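Local coordinates for protease Do-like 2, chloroplastic (Arabidopsis thaliana, PDB 4FLN), which acts as a chloroplast serine protease that makes the primary cleavage of photodamaged D1 protein of photosystem II, at residues B[115-125]-B[239-249]; B[250-259]-B[324-333]. All coordinates share one frame; numbering follows the deposited sequence.

Contact 1: B[115-125]-B[239-249]; sequences LVRGVDCDIAL and FLTDYERNGKY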
loop_
_atom_site.group_PDB
_atom_site.type_symbol
_atom_site.label_atom_id
_atom_site.label_comp_id
_atom_site.label_asym_id
_atom_site.label_seq_id
_atom_site.Cartn_x
_atom_site.Cartn_y
_atom_site.Cartn_z
ATOM N N LEU B 115 18.475 -34.089 22.320
ATOM C CA LEU B 115 19.422 -35.158 22.024
ATOM C C LEU B 115 20.128 -34.944 20.692
ATOM O O LEU B 115 21.358 -34.928 20.621
ATOM C CB LEU B 115 18.708 -36.509 21.993
ATOM C CG LEU B 115 18.118 -37.049 23.298
ATOM C CD1 LEU B 115 17.522 -38.426 23.068
ATOM C CD2 LEU B 115 19.176 -37.105 24.384
ATOM N N VAL B 116 19.343 -34.812 19.628
ATOM C CA VAL B 116 19.909 -34.657 18.299
ATOM C C VAL B 116 18.935 -33.928 17.394
ATOM O O VAL B 116 17.727 -34.084 17.525
ATOM C CB VAL B 116 20.277 -36.035 17.700
ATOM C CG1 VAL B 116 19.040 -36.922 17.584
ATOM C CG2 VAL B 116 20.977 -35.878 16.362
ATOM N N ARG B 117 19.450 -33.124 16.475
ATOM C CA ARG B 117 18.557 -32.403 15.588
ATOM C C ARG B 117 19.013 -32.369 14.128
ATOM O O ARG B 117 20.054 -31.802 13.811
ATOM C CB ARG B 117 18.358 -30.989 16.127
ATOM C CG ARG B 117 19.625 -30.187 16.213
ATOM C CD ARG B 117 19.409 -28.897 16.973
ATOM N NE ARG B 117 19.548 -29.073 18.415
ATOM C CZ ARG B 117 19.229 -28.147 19.311
ATOM N NH1 ARG B 117 18.739 -26.980 18.914
ATOM N NH2 ARG B 117 19.397 -28.387 20.599
ATOM N N GLY B 118 18.242 -32.999 13.243
ATOM C CA GLY B 118 18.396 -32.786 11.814
ATOM C C GLY B 118 17.807 -31.460 11.362
ATOM O O GLY B 118 16.607 -31.233 11.492
ATOM N N VAL B 119 18.618 -30.610 10.755
ATOM C CA VAL B 119 18.118 -29.310 10.321
ATOM C C VAL B 119 17.342 -29.325 9.000
ATOM O O VAL B 119 16.327 -28.645 8.876
ATOM C CB VAL B 119 19.232 -28.277 10.241
ATOM C CG1 VAL B 119 18.926 -27.264 9.142
ATOM C CG2 VAL B 119 19.403 -27.605 11.598
ATOM N N ASP B 120 17.819 -30.092 8.020
ATOM C CA ASP B 120 17.194 -30.111 6.697
ATOM C C ASP B 120 15.943 -30.997 6.584
ATOM O O ASP B 120 15.142 -30.827 5.664
ATOM C CB ASP B 120 18.215 -30.409 5.579
ATOM C CG ASP B 120 19.216 -31.480 5.957
ATOM O OD1 ASP B 120 19.383 -31.743 7.162
ATOM O OD2 ASP B 120 19.851 -32.052 5.045
ATOM N N CYS B 121 15.781 -31.940 7.506
ATOM C CA CYS B 121 14.537 -32.703 7.600
ATOM C C CYS B 121 13.616 -32.149 8.694
ATOM O O CYS B 121 12.506 -32.655 8.899
ATOM C CB CYS B 121 14.836 -34.176 7.864
ATOM S SG CYS B 121 15.742 -34.462 9.399
ATOM N N ASP B 122 14.100 -31.124 9.398
ATOM C CA ASP B 122 13.384 -30.462 10.498
ATOM C C ASP B 122 12.814 -31.386 11.578
ATOM O O ASP B 122 11.622 -31.358 11.887
ATOM C CB ASP B 122 12.310 -29.495 9.991
ATOM C CG ASP B 122 11.819 -28.547 11.084
ATOM O OD1 ASP B 122 12.572 -28.307 12.055
ATOM O OD2 ASP B 122 10.683 -28.044 10.973
ATOM N N ILE B 123 13.680 -32.199 12.157
ATOM C CA ILE B 123 13.278 -33.114 13.208
ATOM C C ILE B 123 14.204 -32.947 14.406
ATOM O O ILE B 123 15.391 -32.654 14.256
ATOM C CB ILE B 123 13.307 -34.587 12.709
ATOM C CG1 ILE B 123 12.250 -34.808 11.630
ATOM C CG2 ILE B 123 13.094 -35.567 13.859
ATOM C CD1 ILE B 123 12.299 -36.186 11.024
ATOM N N ALA B 124 13.657 -33.110 15.603
ATOM C CA ALA B 124 14.487 -33.107 16.792
ATOM C C ALA B 124 13.948 -34.112 17.786
ATOM O O ALA B 124 12.738 -34.321 17.882
ATOM C CB ALA B 124 14.568 -31.723 17.405
ATOM N N LEU B 125 14.863 -34.755 18.499
ATOM C CA LEU B 125 14.497 -35.691 19.536
ATOM C C LEU B 125 14.767 -35.006 20.859
ATOM O O LEU B 125 15.702 -34.215 20.967
ATOM C CB LEU B 125 15.326 -36.959 19.406
ATOM C CG LEU B 125 14.547 -38.270 19.439
ATOM C CD1 LEU B 125 13.311 -38.165 18.569
ATOM C CD2 LEU B 125 15.433 -39.419 18.984
ATOM N N PHE B 239 15.942 -40.710 9.953
ATOM C CA PHE B 239 16.556 -39.908 10.990
ATOM C C PHE B 239 16.894 -40.747 12.220
ATOM O O PHE B 239 17.990 -40.661 12.773
ATOM C CB PHE B 239 15.642 -38.745 11.370
ATOM C CG PHE B 239 16.248 -37.818 12.368
ATOM C CD1 PHE B 239 17.325 -37.022 12.018
ATOM C CD2 PHE B 239 15.761 -37.759 13.659
ATOM C CE1 PHE B 239 17.894 -36.180 12.935
ATOM C CE2 PHE B 239 16.327 -36.919 14.583
ATOM C CZ PHE B 239 17.397 -36.126 14.226
ATOM N N LEU B 240 15.952 -41.565 12.653
ATOM C CA LEU B 240 16.178 -42.358 13.850
ATOM C C LEU B 240 17.303 -43.375 13.667
ATOM O O LEU B 240 18.163 -43.494 14.534
ATOM C CB LEU B 240 14.889 -43.032 14.319
ATOM C CG LEU B 240 13.793 -42.069 14.775
ATOM C CD1 LEU B 240 12.529 -42.835 15.161
ATOM C CD2 LEU B 240 14.281 -41.188 15.922
ATOM N N THR B 241 17.307 -44.108 12.556
ATOM C CA THR B 241 18.359 -45.103 12.361
ATOM C C THR B 241 19.700 -44.409 12.132
ATOM O O THR B 241 20.745 -44.903 12.559
ATOM C CB THR B 241 18.050 -46.164 11.246
ATOM O OG1 THR B 241 19.037 -46.097 10.210
ATOM C CG2 THR B 241 16.679 -45.972 10.653
ATOM N N ASP B 242 19.664 -43.249 11.484
ATOM C CA ASP B 242 20.869 -42.451 11.345
ATOM C C ASP B 242 21.454 -42.280 12.743
ATOM O O ASP B 242 22.634 -42.529 12.975
ATOM C CB ASP B 242 20.549 -41.096 10.709
ATOM C CG ASP B 242 21.791 -40.257 10.439
ATOM O OD1 ASP B 242 21.652 -39.123 9.931
ATOM O OD2 ASP B 242 22.911 -40.718 10.738
ATOM N N TYR B 243 20.598 -41.888 13.679
ATOM C CA TYR B 243 21.013 -41.594 15.047
ATOM C C TYR B 243 21.463 -42.834 15.820
ATOM O O TYR B 243 22.447 -42.786 16.559
ATOM C CB TYR B 243 19.879 -40.876 15.786
ATOM C CG TYR B 243 20.198 -40.479 17.203
ATOM C CD1 TYR B 243 21.291 -39.674 17.494
ATOM C CD2 TYR B 243 19.389 -40.886 18.248
ATOM C CE1 TYR B 243 21.578 -39.301 18.797
ATOM C CE2 TYR B 243 19.666 -40.526 19.549
ATOM C CZ TYR B 243 20.758 -39.732 19.820
ATOM O OH TYR B 243 21.022 -39.374 21.121
ATOM N N GLU B 244 20.748 -43.943 15.660
ATOM C CA GLU B 244 21.134 -45.174 16.339
ATOM C C GLU B 244 22.503 -45.650 15.875
ATOM O O GLU B 244 23.387 -45.890 16.691
ATOM C CB GLU B 244 20.090 -46.273 16.141
ATOM C CG GLU B 244 18.932 -46.185 17.109
ATOM C CD GLU B 244 18.022 -47.392 17.041
ATOM O OE1 GLU B 244 17.988 -48.053 15.981
ATOM O OE2 GLU B 244 17.348 -47.682 18.053
ATOM N N ARG B 245 22.665 -45.783 14.561
ATOM C CA ARG B 245 23.941 -46.173 13.963
ATOM C C ARG B 245 25.116 -45.266 14.378
ATOM O O ARG B 245 26.074 -45.722 15.000
ATOM C CB ARG B 245 23.826 -46.243 12.432
ATOM C CG ARG B 245 23.007 -47.424 11.918
ATOM C CD ARG B 245 22.232 -47.089 10.635
ATOM N NE ARG B 245 22.941 -47.425 9.396
ATOM C CZ ARG B 245 23.626 -46.555 8.653
ATOM N NH1 ARG B 245 23.716 -45.283 9.021
ATOM N NH2 ARG B 245 24.228 -46.955 7.539
ATOM N N ASN B 246 25.045 -43.992 14.012
ATOM C CA ASN B 246 26.158 -43.075 14.205
ATOM C C ASN B 246 26.140 -42.257 15.498
ATOM O O ASN B 246 27.111 -41.566 15.808
ATOM C CB ASN B 246 26.259 -42.127 13.009
ATOM C CG ASN B 246 26.293 -42.860 11.683
ATOM O OD1 ASN B 246 25.252 -43.100 11.065
ATOM N ND2 ASN B 246 27.493 -43.210 11.231
ATOM N N GLY B 247 25.045 -42.315 16.248
ATOM C CA GLY B 247 24.933 -41.507 17.453
ATOM C C GLY B 247 25.057 -40.010 17.207
ATOM O O GLY B 247 25.459 -39.255 18.090
ATOM N N LYS B 248 24.688 -39.583 16.003
ATOM C CA LYS B 248 24.684 -38.168 15.614
ATOM C C LYS B 248 24.086 -38.047 14.212
ATOM O O LYS B 248 23.964 -39.039 13.494
ATOM C CB LYS B 248 26.092 -37.571 15.651
ATOM C CG LYS B 248 27.023 -38.092 14.572
ATOM C CD LYS B 248 28.414 -37.492 14.708
ATOM C CE LYS B 248 29.353 -37.982 13.612
ATOM N NZ LYS B 248 30.740 -37.440 13.775
ATOM N N TYR B 249 23.706 -36.838 13.825
ATOM C CA TYR B 249 22.983 -36.644 12.571
ATOM C C TYR B 249 23.947 -36.525 11.389
ATOM O O TYR B 249 24.765 -35.615 11.343
ATOM C CB TYR B 249 22.095 -35.397 12.681
ATOM C CG TYR B 249 21.404 -35.010 11.404
ATOM C CD1 TYR B 249 20.292 -35.715 10.958
ATOM C CD2 TYR B 249 21.858 -33.941 10.640
ATOM C CE1 TYR B 249 19.650 -35.374 9.793
ATOM C CE2 TYR B 249 21.223 -33.594 9.461
ATOM C CZ TYR B 249 20.115 -34.315 9.044
ATOM O OH TYR B 249 19.463 -33.983 7.878
#
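In the chymotrypsin-like protease fold, the C-terminal helix of the catalytic domain packs through Phe239, Tyr243 and the following Tyr249 onto Val116, Gly118 and Ile123 of a first-barrel hairpin, whose turn carries Asp122 of the probable charge relay. Strand 123-125 crosses helix 239-246 at 48°. Phe239, with CG swung anti to its backbone N (chi1 -176°), reaches into the hairpin. Ile123 CB lies over one ring face toward the rim, its CG2 3.5 Å from Phe239 CD2, while Cys121 SG approaches the same ring obliquely. Val116 divides its methyls: CG1 sits centrally over the Tyr243 face, 3.6 Å from the ring centroid, and CG2 meets Tyr249 CB at 3.9 Å. Gly118 suits its place because its CA lies over the Tyr249 ring centre, 3.4 Å from the centroid, and a beta carbon would run into the Tyr249 and Phe239 rings. A leucine in place of Phe239 would probably leave Ile123 without the ring face beneath it and Cys121 without its sulfur-aromatic partner. Tyr249 OH donates to Asp120 OD1, the carboxylate plane nearly perpendicular to the ring. The interface is thus aromatic-aliphatic, with one polar bond, modelled very short, that probably holds the hydroxyl beside the turn.

Contact 2: B[250-259]-B[324-333]; sequences TGYPCLGVLL and FRYLISQKFA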
loop_
_atom_site.group_PDB
_atom_site.type_symbol
_atom_site.label_atom_id
_atom_site.label_comp_id
_atom_site.label_asym_id
_atom_site.label_seq_id
_atom_site.Cartn_x
_atom_site.Cartn_y
_atom_site.Cartn_z
ATOM N N THR B 250 23.879 -37.473 10.458
ATOM C CA THR B 250 24.733 -37.448 9.269
ATOM C C THR B 250 24.026 -36.946 8.013
ATOM O O THR B 250 24.634 -36.820 6.953
ATOM C CB THR B 250 25.346 -38.829 8.986
ATOM O OG1 THR B 250 24.299 -39.800 8.890
ATOM C CG2 THR B 250 26.291 -39.225 10.106
ATOM N N GLY B 251 22.733 -36.682 8.130
ATOM C CA GLY B 251 21.989 -36.081 7.040
ATOM C C GLY B 251 21.568 -36.986 5.897
ATOM O O GLY B 251 21.687 -38.207 5.963
ATOM N N TYR B 252 21.050 -36.357 4.849
ATOM C CA TYR B 252 20.547 -37.033 3.663
ATOM C C TYR B 252 21.429 -36.718 2.449
ATOM O O TYR B 252 21.650 -35.550 2.112
ATOM C CB TYR B 252 19.086 -36.638 3.416
ATOM C CG TYR B 252 18.186 -36.910 4.590
ATOM C CD1 TYR B 252 17.283 -37.958 4.564
ATOM C CD2 TYR B 252 18.245 -36.123 5.739
ATOM C CE1 TYR B 252 16.450 -38.220 5.646
ATOM C CE2 TYR B 252 17.425 -36.381 6.832
ATOM C CZ TYR B 252 16.528 -37.433 6.772
ATOM O OH TYR B 252 15.706 -37.707 7.834
ATOM N N PRO B 253 21.957 -37.762 1.796
ATOM C CA PRO B 253 22.941 -37.522 0.736
ATOM C C PRO B 253 22.332 -36.968 -0.553
ATOM O O PRO B 253 21.130 -37.069 -0.774
ATOM C CB PRO B 253 23.546 -38.910 0.506
ATOM C CG PRO B 253 22.469 -39.844 0.890
ATOM C CD PRO B 253 21.677 -39.195 1.982
ATOM N N CYS B 254 23.174 -36.370 -1.385
ATOM C CA CYS B 254 22.774 -35.972 -2.729
ATOM C C CYS B 254 23.728 -36.603 -3.744
ATOM O O CYS B 254 24.845 -37.007 -3.407
ATOM C CB CYS B 254 22.775 -34.451 -2.882
ATOM S SG CYS B 254 24.426 -33.719 -2.948
ATOM N N LEU B 255 23.276 -36.689 -4.985
ATOM C CA LEU B 255 24.061 -37.298 -6.040
ATOM C C LEU B 255 25.119 -36.340 -6.555
ATOM O O LEU B 255 26.030 -36.758 -7.269
ATOM C CB LEU B 255 23.146 -37.712 -7.188
ATOM C CG LEU B 255 23.822 -38.332 -8.413
ATOM C CD1 LEU B 255 24.774 -39.484 -8.028
ATOM C CD2 LEU B 255 22.759 -38.790 -9.406
ATOM N N GLY B 256 24.977 -35.058 -6.209
ATOM C CA GLY B 256 25.932 -34.028 -6.580
ATOM C C GLY B 256 25.950 -33.628 -8.045
ATOM O O GLY B 256 27.005 -33.308 -8.594
ATOM N N VAL B 257 24.780 -33.606 -8.672
ATOM C CA VAL B 257 24.704 -33.474 -10.124
ATOM C C VAL B 257 23.562 -32.544 -10.576
ATOM O O VAL B 257 22.537 -32.450 -9.908
ATOM C CB VAL B 257 24.603 -34.897 -10.765
ATOM C CG1 VAL B 257 23.494 -34.990 -11.786
ATOM C CG2 VAL B 257 25.931 -35.300 -11.354
ATOM N N LEU B 258 23.754 -31.857 -11.704
ATOM C CA LEU B 258 22.760 -30.921 -12.244
ATOM C C LEU B 258 22.143 -31.476 -13.532
ATOM O O LEU B 258 22.805 -31.535 -14.565
ATOM C CB LEU B 258 23.428 -29.576 -12.528
ATOM C CG LEU B 258 22.649 -28.258 -12.633
ATOM C CD1 LEU B 258 22.860 -27.610 -14.003
ATOM C CD2 LEU B 258 21.178 -28.436 -12.335
ATOM N N LEU B 259 20.866 -31.849 -13.466
ATOM C CA LEU B 259 20.193 -32.621 -14.529
ATOM C C LEU B 259 19.287 -31.834 -15.487
ATOM O O LEU B 259 18.626 -30.868 -15.111
ATOM C CB LEU B 259 19.373 -33.756 -13.910
ATOM C CG LEU B 259 20.173 -34.701 -13.027
ATOM C CD1 LEU B 259 19.237 -35.593 -12.253
ATOM C CD2 LEU B 259 21.152 -35.515 -13.881
ATOM N N PHE B 324 13.254 -38.965 -9.148
ATOM C CA PHE B 324 14.513 -39.663 -8.996
ATOM C C PHE B 324 15.164 -39.302 -7.656
ATOM O O PHE B 324 15.720 -40.170 -6.968
ATOM C CB PHE B 324 15.383 -39.245 -10.178
ATOM C CG PHE B 324 16.763 -39.772 -10.141
ATOM C CD1 PHE B 324 17.056 -40.936 -9.472
ATOM C CD2 PHE B 324 17.779 -39.085 -10.777
ATOM C CE1 PHE B 324 18.342 -41.406 -9.437
ATOM C CE2 PHE B 324 19.065 -39.549 -10.746
ATOM C CZ PHE B 324 19.352 -40.708 -10.078
ATOM N N ARG B 325 15.061 -38.031 -7.268
ATOM C CA ARG B 325 15.627 -37.572 -6.001
ATOM C C ARG B 325 15.306 -38.502 -4.823
ATOM O O ARG B 325 16.173 -38.763 -3.981
ATOM C CB ARG B 325 15.165 -36.146 -5.687
ATOM C CG ARG B 325 16.015 -35.056 -6.361
ATOM C CD ARG B 325 15.376 -33.665 -6.270
ATOM N NE ARG B 325 14.198 -33.565 -7.131
ATOM C CZ ARG B 325 13.302 -32.585 -7.071
ATOM N NH1 ARG B 325 13.440 -31.606 -6.184
ATOM N NH2 ARG B 325 12.263 -32.590 -7.895
ATOM N N TYR B 326 14.074 -39.010 -4.769
ATOM C CA TYR B 326 13.650 -39.859 -3.655
ATOM C C TYR B 326 14.611 -41.014 -3.348
ATOM O O TYR B 326 14.965 -41.236 -2.189
ATOM C CB TYR B 326 12.229 -40.401 -3.860
ATOM C CG TYR B 326 11.855 -41.461 -2.838
ATOM C CD1 TYR B 326 11.845 -42.809 -3.175
ATOM C CD2 TYR B 326 11.551 -41.112 -1.525
ATOM C CE1 TYR B 326 11.524 -43.774 -2.244
ATOM C CE2 TYR B 326 11.230 -42.077 -0.579
ATOM C CZ TYR B 326 11.218 -43.406 -0.946
ATOM O OH TYR B 326 10.897 -44.372 -0.016
ATOM N N LEU B 327 15.022 -41.755 -4.373
ATOM C CA LEU B 327 15.936 -42.870 -4.153
ATOM C C LEU B 327 17.203 -42.353 -3.507
ATOM O O LEU B 327 17.685 -42.901 -2.524
ATOM C CB LEU B 327 16.284 -43.575 -5.464
ATOM C CG LEU B 327 15.133 -44.316 -6.134
ATOM C CD1 LEU B 327 15.602 -44.991 -7.412
ATOM C CD2 LEU B 327 14.557 -45.320 -5.158
ATOM N N ILE B 328 17.734 -41.279 -4.073
ATOM C CA ILE B 328 18.961 -40.689 -3.579
ATOM C C ILE B 328 18.850 -40.354 -2.094
ATOM O O ILE B 328 19.787 -40.577 -1.328
ATOM C CB ILE B 328 19.293 -39.423 -4.366
ATOM C CG1 ILE B 328 19.506 -39.767 -5.838
ATOM C CG2 ILE B 328 20.497 -38.728 -3.773
ATOM C CD1 ILE B 328 19.629 -38.544 -6.719
ATOM N N SER B 329 17.696 -39.832 -1.691
ATOM C CA SER B 329 17.503 -39.377 -0.322
ATOM C C SER B 329 17.342 -40.528 0.681
ATOM O O SER B 329 17.542 -40.350 1.881
ATOM C CB SER B 329 16.294 -38.445 -0.246
ATOM O OG SER B 329 15.098 -39.148 -0.547
ATOM N N GLN B 330 16.984 -41.710 0.199
ATOM C CA GLN B 330 16.743 -42.829 1.106
ATOM C C GLN B 330 18.036 -43.527 1.513
ATOM O O GLN B 330 18.022 -44.480 2.296
ATOM C CB GLN B 330 15.732 -43.820 0.517
ATOM C CG GLN B 330 14.294 -43.538 0.943
ATOM C CD GLN B 330 14.184 -43.225 2.428
ATOM O OE1 GLN B 330 14.286 -42.066 2.844
ATOM N NE2 GLN B 330 13.988 -44.257 3.235
ATOM N N LYS B 331 19.150 -43.040 0.984
ATOM C CA LYS B 331 20.455 -43.589 1.314
ATOM C C LYS B 331 20.991 -42.908 2.565
ATOM O O LYS B 331 20.370 -41.991 3.092
ATOM C CB LYS B 331 21.430 -43.375 0.148
ATOM C CG LYS B 331 21.085 -44.121 -1.149
ATOM C CD LYS B 331 21.293 -45.629 -1.010
ATOM C CE LYS B 331 21.203 -46.327 -2.356
ATOM N NZ LYS B 331 21.266 -47.806 -2.236
ATOM N N PHE B 332 22.155 -43.341 3.027
ATOM C CA PHE B 332 22.830 -42.662 4.131
ATOM C C PHE B 332 24.167 -42.078 3.697
ATOM O O PHE B 332 24.746 -42.497 2.697
ATOM C CB PHE B 332 22.991 -43.599 5.324
ATOM C CG PHE B 332 21.688 -43.958 5.969
ATOM C CD1 PHE B 332 21.170 -43.180 6.996
ATOM C CD2 PHE B 332 20.957 -45.046 5.525
ATOM C CE1 PHE B 332 19.957 -43.496 7.573
ATOM C CE2 PHE B 332 19.747 -45.365 6.098
ATOM C CZ PHE B 332 19.244 -44.593 7.120
ATOM N N ALA B 333 24.646 -41.084 4.426
ATOM C CA ALA B 333 25.929 -40.497 4.079
ATOM C C ALA B 333 26.962 -41.611 3.999
ATOM O O ALA B 333 27.080 -42.430 4.908
ATOM C CB ALA B 333 26.335 -39.451 5.097
HETATM O O HOH W 1 23.000 -40.590 6.487
#
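Leu255 meets Phe324 and Ile328, and Pro253 meets Ile328, in the peptide-binding groove of a PDZ domain, where the loop leading into strand 257-261 runs beside helix 325-329. Ile328 is the central side chain, and its beta branching lets it face two neighbours: CG2, anti to the backbone N, comes 3.5 Å from Pro253 O, whereas CD1 lies 3.6 Å from Leu255 CB. That same CD1 also rests over one face of Phe324, toward the rim, while Leu259 CD1 comes up at the ring edge and Leu255 CD2 comes in obliquely, 4.0 Å from Phe324 CZ. In the groove itself, backbone atoms of Pro253, Leu255, Val257 and Leu259 hydrogen-bond a bound peptide, which also packs on Ile328. Beyond the helix, Pro253 lays its ring on the backbone, with CD 3.3 Å from Lys331 O. A proline fits here, as it offers an apolar ring and no amide N-H to satisfy. Tyr252 turns its edge to the helix, CD1 lying 3.6 Å from Ser329 O in the ring plane.

Farther out, Tyr252 is positioned by its hydroxyl bond to Val235 O and by stacking on His238, which in turn bonds Lys331 O; Lys331 NZ pairs with Asp304. Ser329 turns back on its own helix, OG donating to Tyr326 O. At the far end a water replaces direct polar contact, accepting from Ala333 N at 2.7 Å and donating to both Gly251 O and Thr250 OG1, which also hydrogen-bonds Asp242 OD2 of helix 233-246.

Contact 1 belongs to the protease domain and is partly buried, with exposed residues at its margin; contact 2 lies in the first PDZ domain and none of its touching residues is exposed. Helix 233-246 ends in the first contact, and the chain runs straight on into the loop of the second, so the two contacts meet in sequence between Tyr249 and Thr250. Besides the Asp242-Thr250 bond across this junction, Cys121 packs on Tyr252, and Arg245 makes a cation-pi contact with Phe332. Chemically they differ: mainly aromatic faces plus one direct side-chain bond in the one; aliphatic chains, a phenylalanine and backbone carbonyls, with a water as the polar bridge, in the other.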